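Local coordinates for HepC.19480.a.B1 (Helicobacter pylori, PDB 6MTZ), which is of unknown function but probably belongs to the DHH family of phosphoesterases, metal-dependent enzymes that hydrolyse phosphate ester bonds, at residues Met9-Leu14 with Lys33-Tyr38; Ser182-Phe187 with Asn244-Leu249. All coordinates share one frame; numbering follows the deposited sequence. Where two conformers were deposited one is given.

Overall arrangement
Contact 1 lies within the N-terminal parallel sheet, pairing its edge strand 35-39 with the neighbouring strand 10-15. Contact 2 lies closer to the centre of the folded chain, where the loop between helices 168-180 and 190-203 meets helix 238-251. The two share no element; their centres are about 23 Å apart and their nearest atoms about 7 Å. The first is partly buried and rests on four backbone hydrogen bonds, with side chains packed against helices on both faces of the sheet. The second is a smaller surface contact, in which one glutamine side chain bonds to a loop backbone beside a patch of leucine and alanine.

Contact 1. Residues Met9-Leu14 with Lys33-Tyr38; sequences MQVYHL and KNIQCY
Tyr12 and Tyr38 run alongside each other in the same direction on one face of two parallel strands. Tyr38 CE1 meets the edge of the Tyr12 ring, 3.7 Å from CD2, and Tyr38 OH comes still closer, 3.3 Å from the same CD2. Tyrosine suits both places because its broad ring can pack on a neighbour and on the helix above. Beyond them Leu14 CD1 rests on Tyr38 CB. On the face bearing Val11 and Ile35 the branched side chains cross: Ile35 holds CG1 anti to the backbone N (chi1 180°) and, with chi2 also extended, CD1 is carried to 3.9 Å from Val11 CG1 and equally near His13 CB. Branching at CB restricts the backbone and favours the extended conformation, which is why valine and isoleucine suit strands. Where the pairing starts, the amide of Gln10 lies against Asn34 CB.

Between the strands, four backbone bonds set the parallel register. Val11 N donates to Asn34 O, and Gln36 N to Val11 O. His13 N then meets Gln36 O nearly straight, at 168°. Tyr38 N reaches His13 O at 2.8 Å, but is bent to 146° there and tilted from the carbonyl plane. His13 O also receives Gln25 NE2 from helix 19-29, the crossover helix of this beta-alpha-beta unit.

Further out, Ser28 and Ser70 bond the two ring nitrogens of His13, while Ile53 and Ile57 of helix 43-59 touch Tyr38 and Tyr12. The buried imidazole, bonded at both nitrogens, therefore has its rotation fixed, and the carbonyl oxygen of His13, which accepts two hydrogen bonds, ties the crossover helix directly to the strand pair.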
# COMPACT_ATOMS: atom_id res chain seq x y z
N MET A 9 22.99 -5.24 -7.33
CA MET A 9 22.59 -5.31 -5.93
C MET A 9 21.08 -5.14 -5.79
O MET A 9 20.49 -4.23 -6.38
CB MET A 9 23.29 -4.23 -5.10
CG MET A 9 22.74 -4.12 -3.70
SD MET A 9 23.37 -2.66 -2.86
CE MET A 9 22.43 -1.38 -3.68
N GLN A 10 20.47 -6.02 -5.00
CA GLN A 10 19.02 -6.04 -4.84
C GLN A 10 18.61 -5.20 -3.65
O GLN A 10 19.09 -5.41 -2.53
CB GLN A 10 18.52 -7.47 -4.67
CG GLN A 10 18.98 -8.40 -5.79
CD GLN A 10 18.34 -8.05 -7.13
OE1 GLN A 10 17.17 -7.68 -7.19
NE2 GLN A 10 19.12 -8.17 -8.21
N VAL A 11 17.73 -4.24 -3.88
CA VAL A 11 17.28 -3.32 -2.84
C VAL A 11 15.87 -3.71 -2.42
O VAL A 11 14.99 -3.93 -3.26
CB VAL A 11 17.33 -1.87 -3.32
CG1 VAL A 11 16.80 -0.95 -2.24
CG2 VAL A 11 18.76 -1.51 -3.72
N TYR A 12 15.67 -3.81 -1.11
CA TYR A 12 14.36 -4.03 -0.51
C TYR A 12 14.03 -2.80 0.33
O TYR A 12 14.72 -2.52 1.32
CB TYR A 12 14.37 -5.30 0.34
CG TYR A 12 14.56 -6.53 -0.51
CD1 TYR A 12 15.84 -6.95 -0.89
CD2 TYR A 12 13.47 -7.27 -0.96
CE1 TYR A 12 16.02 -8.07 -1.68
CE2 TYR A 12 13.64 -8.39 -1.74
CZ TYR A 12 14.91 -8.79 -2.11
OH TYR A 12 15.07 -9.90 -2.90
N HIS A 13 12.98 -2.07 -0.05
CA HIS A 13 12.72 -0.76 0.54
C HIS A 13 11.36 -0.74 1.22
O HIS A 13 10.32 -0.68 0.55
CB HIS A 13 12.81 0.35 -0.51
CG HIS A 13 12.68 1.73 0.06
ND1 HIS A 13 12.68 2.86 -0.73
CD2 HIS A 13 12.53 2.16 1.34
CE1 HIS A 13 12.53 3.93 0.04
NE2 HIS A 13 12.44 3.53 1.30
N LEU A 14 11.37 -0.72 2.55
CA LEU A 14 10.17 -0.63 3.37
C LEU A 14 9.98 0.80 3.87
O LEU A 14 10.91 1.39 4.46
CB LEU A 14 10.27 -1.59 4.56
CG LEU A 14 9.27 -1.37 5.69
CD1 LEU A 14 7.84 -1.62 5.20
CD2 LEU A 14 9.64 -2.22 6.92
N LYS A 33 17.95 0.23 -10.02
CA LYS A 33 17.35 -0.55 -11.10
C LYS A 33 16.66 -1.80 -10.57
O LYS A 33 15.64 -2.23 -11.12
CB LYS A 33 18.41 -0.92 -12.13
N ASN A 34 17.20 -2.42 -9.52
CA ASN A 34 16.65 -3.65 -8.96
C ASN A 34 16.16 -3.35 -7.55
O ASN A 34 16.94 -3.42 -6.59
CB ASN A 34 17.69 -4.75 -8.97
CG ASN A 34 18.54 -4.74 -10.22
OD1 ASN A 34 19.77 -4.62 -10.15
ND2 ASN A 34 17.89 -4.86 -11.38
N ILE A 35 14.86 -3.05 -7.42
CA ILE A 35 14.27 -2.64 -6.15
C ILE A 35 12.85 -3.20 -6.03
O ILE A 35 12.06 -3.14 -6.97
CB ILE A 35 14.25 -1.11 -5.99
CG1 ILE A 35 13.62 -0.72 -4.65
CG2 ILE A 35 13.53 -0.45 -7.15
CD1 ILE A 35 13.87 0.75 -4.25
N GLN A 36 12.55 -3.75 -4.85
CA GLN A 36 11.20 -4.15 -4.47
C GLN A 36 10.78 -3.32 -3.26
O GLN A 36 11.51 -3.25 -2.27
CB GLN A 36 11.13 -5.65 -4.15
CG GLN A 36 9.78 -6.11 -3.59
CD GLN A 36 8.65 -5.95 -4.59
OE1 GLN A 36 8.61 -6.63 -5.61
NE2 GLN A 36 7.72 -5.03 -4.30
N CYS A 37 9.60 -2.71 -3.34
CA CYS A 37 9.12 -1.83 -2.28
C CYS A 37 8.05 -2.51 -1.43
O CYS A 37 7.34 -3.41 -1.88
CB CYS A 37 8.57 -0.53 -2.87
SG CYS A 37 9.79 0.55 -3.59
N TYR A 38 7.93 -2.02 -0.20
CA TYR A 38 6.99 -2.52 0.78
C TYR A 38 6.52 -1.35 1.61
O TYR A 38 7.27 -0.39 1.83
CB TYR A 38 7.64 -3.56 1.72
CG TYR A 38 8.30 -4.74 1.04
CD1 TYR A 38 9.56 -4.62 0.47
CD2 TYR A 38 7.68 -5.99 0.99
CE1 TYR A 38 10.18 -5.69 -0.14
CE2 TYR A 38 8.30 -7.07 0.38
CZ TYR A 38 9.55 -6.90 -0.18
OH TYR A 38 10.20 -7.95 -0.79

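Contact 2. Residues Ser182-Phe187 with Asn244-Leu249; sequences SELNRF and NAQTHL
Gln246 turns CG anti to its own carbonyl carbon (chi1 -71°) and then runs out extended (chi2 -176°), a reach long enough to carry its amide from helix 238-251 to the backbone of Glu183 and Asn185. There OE1 accepts the N-H of Asn185 at 3.0 Å. The bond is nearly straight at hydrogen, 167°, although the donor is tilted out of the amide's carbonyl plane. Glu183 O stands over the flat face of the same amide, 3.1 Å from Gln246 CD; this is consistent with a carbonyl-to-carbon dipolar contact, although Gln246 OE1, another acceptor, is only 3.3 Å from Glu183 O. Glutamine suits the position, since its chain spans the gap and its uncharged oxygen can receive a backbone N-H.

Alongside the polar meeting runs an apolar one. The end of Leu184 comes up to the helix, CD2 lying 4.0 Å from Ala245 CB and equally near Gln246 CG, with Leu249 CD1 more loosely placed at 4.5 Å. Ala245 and Leu249 lie one turn apart on the helix, and Leu184 CD2 meets both; the small methyl of alanine is consistent with the loop lying close.

The loop is held from other sides as well. Ser242, on the same helix as Gln246, bonds Glu183 O. Glu183 OE2 forms a salt bridge to Lys225 of helix 213-228, and OE1 a hydrogen bond with the Tyr196 hydroxyl. Asn185 OD1 accepts the N-H of Met188, and its ND2 bonds Ser271, just past strand 264-270 of the C-terminal mixed sheet. Leu184 also packs on helix 190-203, wedged between it and helix 238-251.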
# COMPACT_ATOMS: atom_id res chain seq x y z
N SER A 182 -7.32 6.48 -2.56
CA SER A 182 -7.62 5.17 -2.02
C SER A 182 -8.46 4.33 -2.99
O SER A 182 -9.06 3.33 -2.57
CB SER A 182 -8.34 5.31 -0.68
OG SER A 182 -7.67 6.25 0.15
N GLU A 183 -8.51 4.71 -4.27
CA GLU A 183 -9.31 4.00 -5.26
C GLU A 183 -8.83 2.58 -5.52
O GLU A 183 -9.61 1.77 -6.03
CB GLU A 183 -9.35 4.78 -6.58
CG GLU A 183 -10.13 6.12 -6.53
CD GLU A 183 -9.36 7.21 -5.82
OE1 GLU A 183 -8.12 7.06 -5.68
OE2 GLU A 183 -9.98 8.21 -5.39
N LEU A 184 -7.56 2.26 -5.26
CA LEU A 184 -7.05 0.89 -5.35
C LEU A 184 -6.73 0.40 -3.93
O LEU A 184 -5.76 0.87 -3.31
CB LEU A 184 -5.81 0.80 -6.24
CG LEU A 184 -5.93 1.27 -7.70
CD1 LEU A 184 -4.58 1.18 -8.41
CD2 LEU A 184 -6.98 0.48 -8.49
N ASN A 185 -7.53 -0.55 -3.45
CA ASN A 185 -7.32 -1.13 -2.12
C ASN A 185 -5.87 -1.57 -1.94
O ASN A 185 -5.34 -2.35 -2.75
CB ASN A 185 -8.25 -2.32 -1.91
CG ASN A 185 -8.09 -2.95 -0.53
OD1 ASN A 185 -7.29 -3.86 -0.35
ND2 ASN A 185 -8.86 -2.47 0.44
N ARG A 186 -5.25 -1.09 -0.86
CA ARG A 186 -3.82 -1.31 -0.66
C ARG A 186 -3.52 -2.77 -0.34
O ARG A 186 -2.53 -3.32 -0.83
CB ARG A 186 -3.28 -0.41 0.45
CG ARG A 186 -1.75 -0.50 0.62
CD ARG A 186 -1.18 0.61 1.55
NE ARG A 186 -1.62 0.51 2.95
CZ ARG A 186 -0.99 -0.19 3.90
NH1 ARG A 186 0.12 -0.86 3.62
NH2 ARG A 186 -1.47 -0.21 5.14
N PHE A 187 -4.38 -3.41 0.46
CA PHE A 187 -4.13 -4.81 0.82
C PHE A 187 -4.20 -5.71 -0.40
O PHE A 187 -3.33 -6.56 -0.62
CB PHE A 187 -5.13 -5.30 1.87
CG PHE A 187 -4.88 -6.73 2.28
CD1 PHE A 187 -5.44 -7.79 1.58
CD2 PHE A 187 -4.02 -7.02 3.33
CE1 PHE A 187 -5.16 -9.11 1.94
CE2 PHE A 187 -3.75 -8.33 3.69
CZ PHE A 187 -4.32 -9.37 2.99
N ASN A 244 -13.99 -0.68 -11.92
CA ASN A 244 -13.49 -1.39 -13.08
C ASN A 244 -12.00 -1.70 -12.96
O ASN A 244 -11.58 -2.82 -13.27
CB ASN A 244 -13.76 -0.59 -14.35
CG ASN A 244 -14.57 -1.38 -15.33
OD1 ASN A 244 -14.04 -2.27 -16.01
ND2 ASN A 244 -15.86 -1.10 -15.39
N ALA A 245 -11.20 -0.72 -12.53
CA ALA A 245 -9.78 -0.98 -12.33
C ALA A 245 -9.57 -2.11 -11.32
O ALA A 245 -8.73 -2.99 -11.52
CB ALA A 245 -9.07 0.30 -11.89
N GLN A 246 -10.36 -2.13 -10.24
CA GLN A 246 -10.18 -3.15 -9.20
C GLN A 246 -10.63 -4.52 -9.68
O GLN A 246 -9.92 -5.51 -9.50
CB GLN A 246 -10.89 -2.73 -7.92
CG GLN A 246 -10.16 -1.55 -7.27
CD GLN A 246 -10.75 -1.12 -5.95
OE1 GLN A 246 -10.12 -1.26 -4.89
NE2 GLN A 246 -11.95 -0.55 -6.00
N THR A 247 -11.82 -4.61 -10.29
CA THR A 247 -12.30 -5.91 -10.77
C THR A 247 -11.32 -6.54 -11.75
O THR A 247 -11.10 -7.76 -11.72
CB THR A 247 -13.69 -5.78 -11.41
OG1 THR A 247 -13.64 -4.86 -12.51
CG2 THR A 247 -14.72 -5.30 -10.40
N HIS A 248 -10.72 -5.74 -12.64
CA HIS A 248 -9.73 -6.28 -13.57
C HIS A 248 -8.57 -6.92 -12.82
O HIS A 248 -8.11 -8.01 -13.17
CB HIS A 248 -9.20 -5.21 -14.52
CG HIS A 248 -8.12 -5.71 -15.44
ND1 HIS A 248 -6.77 -5.57 -15.16
CD2 HIS A 248 -8.18 -6.38 -16.62
CE1 HIS A 248 -6.06 -6.11 -16.13
NE2 HIS A 248 -6.89 -6.61 -17.03
N LEU A 249 -8.09 -6.24 -11.77
CA LEU A 249 -7.04 -6.83 -10.95
C LEU A 249 -7.55 -8.03 -10.16
O LEU A 249 -6.80 -8.98 -9.94
CB LEU A 249 -6.46 -5.77 -10.01
CG LEU A 249 -5.82 -4.59 -10.76
CD1 LEU A 249 -5.38 -3.49 -9.79
CD2 LEU A 249 -4.62 -5.07 -11.60